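Local structure of vanadium-dependent haloperoxidase (Zobellia galactanivorans, 4CIT) at residues A[166-176]-A[203-212]. The protein probably acts as a vanadium-dependent iodoperoxidase, using a bound vanadate to oxidise iodide with hydrogen peroxide. Sequence-based numbering, arbitrary orientation.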
loop_
_atom_site.group_PDB
_atom_site.type_symbol
_atom_site.label_atom_id
_atom_site.label_comp_id
_atom_site.label_asym_id
_atom_site.label_seq_id
_atom_site.Cartn_x
_atom_site.Cartn_y
_atom_site.Cartn_z
ATOM N N TRP A 166 -18.837 -8.548 -0.712
ATOM C CA TRP A 166 -17.815 -9.078 0.193
ATOM C C TRP A 166 -17.051 -7.904 0.832
ATOM O O TRP A 166 -16.825 -7.947 2.079
ATOM C CB TRP A 166 -16.865 -9.946 -0.606
ATOM C CG TRP A 166 -15.615 -10.350 0.075
ATOM C CD1 TRP A 166 -15.481 -11.143 1.173
ATOM C CD2 TRP A 166 -14.340 -10.148 -0.457
ATOM N NE1 TRP A 166 -14.171 -11.375 1.412
ATOM C CE2 TRP A 166 -13.426 -10.776 0.425
ATOM C CE3 TRP A 166 -13.881 -9.471 -1.607
ATOM C CZ2 TRP A 166 -12.087 -10.777 0.218
ATOM C CZ3 TRP A 166 -12.506 -9.453 -1.809
ATOM C CH2 TRP A 166 -11.632 -10.186 -0.917
ATOM N N MET A 167 -16.678 -6.892 0.041
ATOM C CA MET A 167 -15.884 -5.754 0.581
ATOM C C MET A 167 -16.701 -4.997 1.632
ATOM O O MET A 167 -16.183 -4.485 2.640
ATOM C CB MET A 167 -15.598 -4.832 -0.625
ATOM C CG MET A 167 -15.144 -3.433 -0.455
ATOM S SD MET A 167 -14.920 -2.774 -2.203
ATOM C CE MET A 167 -16.474 -1.856 -2.432
ATOM N N ASN A 168 -18.014 -4.955 1.440
ATOM C CA ASN A 168 -18.880 -4.281 2.361
ATOM C C ASN A 168 -19.160 -5.027 3.674
ATOM O O ASN A 168 -19.914 -4.504 4.508
ATOM C CB ASN A 168 -20.228 -3.894 1.724
ATOM C CG ASN A 168 -20.091 -2.729 0.717
ATOM O OD1 ASN A 168 -19.219 -1.897 0.770
ATOM N ND2 ASN A 168 -20.965 -2.715 -0.223
ATOM N N LYS A 169 -18.591 -6.218 3.859
ATOM C CA LYS A 169 -18.684 -6.944 5.084
ATOM C C LYS A 169 -17.346 -6.941 5.891
ATOM O O LYS A 169 -17.192 -7.712 6.795
ATOM C CB LYS A 169 -19.077 -8.378 4.762
ATOM C CG LYS A 169 -20.522 -8.512 4.254
ATOM C CD LYS A 169 -20.736 -9.959 3.867
ATOM C CE LYS A 169 -22.012 -10.229 3.072
ATOM N NZ LYS A 169 -23.166 -9.730 3.897
ATOM N N ASP A 170 -16.429 -6.056 5.547
ATOM C CA ASP A 170 -15.084 -6.073 6.118
ATOM C C ASP A 170 -14.901 -5.161 7.356
ATOM O O ASP A 170 -13.810 -4.986 7.861
ATOM C CB ASP A 170 -14.044 -5.714 5.066
ATOM C CG ASP A 170 -13.930 -4.232 4.772
ATOM O OD1 ASP A 170 -14.795 -3.409 5.113
ATOM O OD2 ASP A 170 -12.918 -3.904 4.090
ATOM N N ASN A 171 -15.975 -4.605 7.857
ATOM C CA ASN A 171 -15.944 -3.749 9.057
ATOM C C ASN A 171 -15.503 -2.344 8.900
ATOM O O ASN A 171 -15.532 -1.540 9.864
ATOM C CB ASN A 171 -15.231 -4.403 10.244
ATOM C CG ASN A 171 -15.899 -4.054 11.597
ATOM O OD1 ASN A 171 -17.131 -4.033 11.717
ATOM N ND2 ASN A 171 -15.107 -3.946 12.623
ATOM N N TYR A 172 -15.137 -1.950 7.678
ATOM C CA TYR A 172 -14.711 -0.562 7.463
ATOM C C TYR A 172 -15.885 0.371 7.785
ATOM O O TYR A 172 -15.733 1.401 8.418
ATOM C CB TYR A 172 -14.322 -0.349 6.021
ATOM C CG TYR A 172 -13.984 1.040 5.636
ATOM C CD1 TYR A 172 -12.754 1.567 5.993
ATOM C CD2 TYR A 172 -14.850 1.830 4.886
ATOM C CE1 TYR A 172 -12.396 2.848 5.666
ATOM C CE2 TYR A 172 -14.493 3.144 4.507
ATOM C CZ TYR A 172 -13.281 3.657 4.961
ATOM O OH TYR A 172 -12.856 4.916 4.668
ATOM N N ALA A 173 -17.065 0.018 7.305
ATOM C CA ALA A 173 -18.196 1.003 7.456
ATOM C C ALA A 173 -18.426 1.214 8.954
ATOM O O ALA A 173 -18.708 2.312 9.355
ATOM C CB ALA A 173 -19.482 0.506 6.847
ATOM N N GLN A 174 -18.394 0.164 9.719
ATOM C CA GLN A 174 -18.690 0.200 11.143
ATOM C C GLN A 174 -17.645 0.937 11.896
ATOM O O GLN A 174 -17.961 1.570 12.888
ATOM C CB GLN A 174 -18.833 -1.182 11.737
ATOM C CG GLN A 174 -20.114 -1.861 11.300
ATOM C CD GLN A 174 -20.064 -2.491 9.933
ATOM O OE1 GLN A 174 -19.054 -2.461 9.201
ATOM N NE2 GLN A 174 -21.220 -2.980 9.519
ATOM N N THR A 175 -16.378 0.851 11.475
ATOM C CA THR A 175 -15.356 1.581 12.208
ATOM C C THR A 175 -15.361 3.085 11.937
ATOM O O THR A 175 -14.714 3.831 12.661
ATOM C CB THR A 175 -13.926 1.039 11.886
ATOM O OG1 THR A 175 -13.720 1.162 10.483
ATOM C CG2 THR A 175 -13.698 -0.332 12.417
ATOM N N ARG A 176 -16.116 3.581 10.969
ATOM C CA ARG A 176 -16.185 5.020 10.685
ATOM C C ARG A 176 -16.737 5.848 11.859
ATOM O O ARG A 176 -16.298 6.935 12.053
ATOM C CB ARG A 176 -17.033 5.350 9.427
ATOM C CG ARG A 176 -16.605 4.675 8.155
ATOM C CD ARG A 176 -15.173 5.103 7.766
ATOM N NE ARG A 176 -14.244 4.136 8.391
ATOM C CZ ARG A 176 -12.963 4.344 8.683
ATOM N NH1 ARG A 176 -12.402 5.500 8.373
ATOM N NH2 ARG A 176 -12.248 3.366 9.295
ATOM N N GLU A 203 -6.764 6.496 12.396
ATOM C CA GLU A 203 -7.224 5.082 12.306
ATOM C C GLU A 203 -6.899 4.137 13.517
ATOM O O GLU A 203 -6.385 3.078 13.360
ATOM C CB GLU A 203 -6.911 4.417 10.944
ATOM C CG GLU A 203 -7.521 5.092 9.732
ATOM C CD GLU A 203 -9.064 5.043 9.676
ATOM O OE1 GLU A 203 -9.754 4.193 10.344
ATOM O OE2 GLU A 203 -9.635 5.829 8.900
ATOM N N PRO A 204 -7.306 4.536 14.697
ATOM C CA PRO A 204 -7.024 3.782 15.914
ATOM C C PRO A 204 -7.547 2.372 15.857
ATOM O O PRO A 204 -7.044 1.457 16.526
ATOM C CB PRO A 204 -7.627 4.678 17.004
ATOM C CG PRO A 204 -8.709 5.515 16.252
ATOM C CD PRO A 204 -8.075 5.788 14.936
ATOM N N HIS A 205 -8.656 2.207 15.129
ATOM C CA HIS A 205 -9.291 0.910 14.954
ATOM C C HIS A 205 -9.043 0.229 13.659
ATOM O O HIS A 205 -9.821 -0.649 13.286
ATOM C CB HIS A 205 -10.859 1.051 15.184
ATOM C CG HIS A 205 -11.170 1.665 16.520
ATOM N ND1 HIS A 205 -10.846 1.028 17.697
ATOM C CD2 HIS A 205 -11.671 2.876 16.863
ATOM C CE1 HIS A 205 -11.211 1.796 18.720
ATOM N NE2 HIS A 205 -11.742 2.902 18.242
ATOM N N TRP A 206 -7.951 0.512 12.971
ATOM C CA TRP A 206 -7.661 -0.217 11.723
ATOM C C TRP A 206 -7.463 -1.684 12.004
ATOM O O TRP A 206 -7.786 -2.500 11.127
ATOM C CB TRP A 206 -6.464 0.368 11.004
ATOM C CG TRP A 206 -6.433 0.092 9.569
ATOM C CD1 TRP A 206 -5.588 -0.744 8.898
ATOM C CD2 TRP A 206 -7.404 0.539 8.629
ATOM N NE1 TRP A 206 -5.942 -0.808 7.549
ATOM C CE2 TRP A 206 -7.095 -0.058 7.385
ATOM C CE3 TRP A 206 -8.572 1.365 8.730
ATOM C CZ2 TRP A 206 -7.845 0.208 6.246
ATOM C CZ3 TRP A 206 -9.324 1.600 7.597
ATOM C CH2 TRP A 206 -8.993 0.984 6.390
ATOM N N ASN A 207 -7.064 -2.078 13.248
ATOM C CA ASN A 207 -6.997 -3.463 13.602
ATOM C C ASN A 207 -8.307 -4.210 13.662
ATOM O O ASN A 207 -8.300 -5.426 13.888
ATOM C CB ASN A 207 -6.119 -3.676 14.826
ATOM C CG ASN A 207 -6.717 -3.186 16.059
ATOM O OD1 ASN A 207 -7.744 -2.463 16.032
ATOM N ND2 ASN A 207 -6.076 -3.533 17.212
ATOM N N LYS A 208 -9.410 -3.491 13.482
ATOM C CA LYS A 208 -10.738 -4.132 13.464
ATOM C C LYS A 208 -11.270 -4.374 12.059
ATOM O O LYS A 208 -12.381 -4.891 11.922
ATOM C CB LYS A 208 -11.724 -3.281 14.231
ATOM C CG LYS A 208 -11.332 -3.059 15.649
ATOM C CD LYS A 208 -11.333 -4.273 16.478
ATOM C CE LYS A 208 -10.985 -3.926 17.950
ATOM N NZ LYS A 208 -9.858 -4.808 18.429
ATOM N N ILE A 209 -10.479 -4.066 11.043
ATOM C CA ILE A 209 -10.845 -4.346 9.627
ATOM C C ILE A 209 -10.557 -5.844 9.409
ATOM O O ILE A 209 -9.569 -6.392 9.892
ATOM C CB ILE A 209 -9.955 -3.490 8.694
ATOM C CG1 ILE A 209 -10.147 -1.961 8.978
ATOM C CG2 ILE A 209 -10.300 -3.878 7.247
ATOM C CD1 ILE A 209 -11.552 -1.487 8.717
ATOM N N ARG A 210 -11.406 -6.525 8.657
ATOM C CA ARG A 210 -11.136 -7.887 8.235
ATOM C C ARG A 210 -9.874 -8.024 7.444
ATOM O O ARG A 210 -9.766 -7.453 6.355
ATOM C CB ARG A 210 -12.303 -8.360 7.382
ATOM C CG ARG A 210 -12.243 -9.872 6.995
ATOM C CD ARG A 210 -13.287 -10.247 6.004
ATOM N NE ARG A 210 -13.189 -9.440 4.775
ATOM C CZ ARG A 210 -14.183 -9.148 3.964
ATOM N NH1 ARG A 210 -15.399 -9.595 4.175
ATOM N NH2 ARG A 210 -13.941 -8.482 2.891
ATOM N N PRO A 211 -8.891 -8.796 7.927
ATOM C CA PRO A 211 -7.744 -9.001 7.054
ATOM C C PRO A 211 -8.046 -9.911 5.855
ATOM O O PRO A 211 -9.019 -10.713 5.878
ATOM C CB PRO A 211 -6.732 -9.693 7.965
ATOM C CG PRO A 211 -7.332 -9.829 9.292
ATOM C CD PRO A 211 -8.807 -9.539 9.178
ATOM N N PHE A 212 -7.318 -9.751 4.768
ATOM C CA PHE A 212 -7.469 -10.668 3.611
ATOM C C PHE A 212 -6.947 -12.062 3.813
ATOM O O PHE A 212 -7.595 -13.040 3.414
ATOM C CB PHE A 212 -6.751 -10.047 2.391
ATOM C CG PHE A 212 -7.450 -8.869 1.803
ATOM C CD1 PHE A 212 -8.615 -9.017 1.039
ATOM C CD2 PHE A 212 -7.007 -7.576 2.029
ATOM C CE1 PHE A 212 -9.217 -7.902 0.465
ATOM C CE2 PHE A 212 -7.674 -6.445 1.511
ATOM C CZ PHE A 212 -8.750 -6.640 0.642
HETATM O O HOH W 1 -16.918 -10.541 6.933
HETATM O O HOH W 2 -9.959 -5.113 4.272
#
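Arg210 has CG anti to its backbone N (chi1 -173°) and bends at chi3, laying its guanidinium flat on the indole of Trp166, whose CG is anti to the backbone N (chi1 168°). The planes lie 15° apart, a cation-pi stack with Arg210 CZ 3.8 Å from the five-membered ring centroid. Asp170 CB covers the opposite guanidinium face. Arg210 NH1 and NH2 both donate to Trp166 O, which accepts from Lys169 N too. Trp166 NE1, a donor near Arg210 NH2, gives its hydrogen bond to Asn92 O. The Asp170 carboxylate pairs with Arg64, and its OD1 accepts from Tyr172 N, an Asx turn. Arg210 N donates to Asp170 O at 3.0 Å, nearly straight.

Arg176 and Glu203 form a two-pronged, end-on salt bridge, NH1 to OE2 and NH2 to OE1, each 2.8 Å, the flat groups nearly coplanar. Arg176 NE also holds Tyr172 O, and NH2 holds Thr175 OG1. A methionine in place of Arg176 would probably leave the Glu203 carboxylate without its charged mate.

So the end of helix 146-167 and the next turn join the loop before helix 235-253 through a cation-pi stack with two bonds to a helix-end carbonyl, and through an ion pair whose charges probably largely offset.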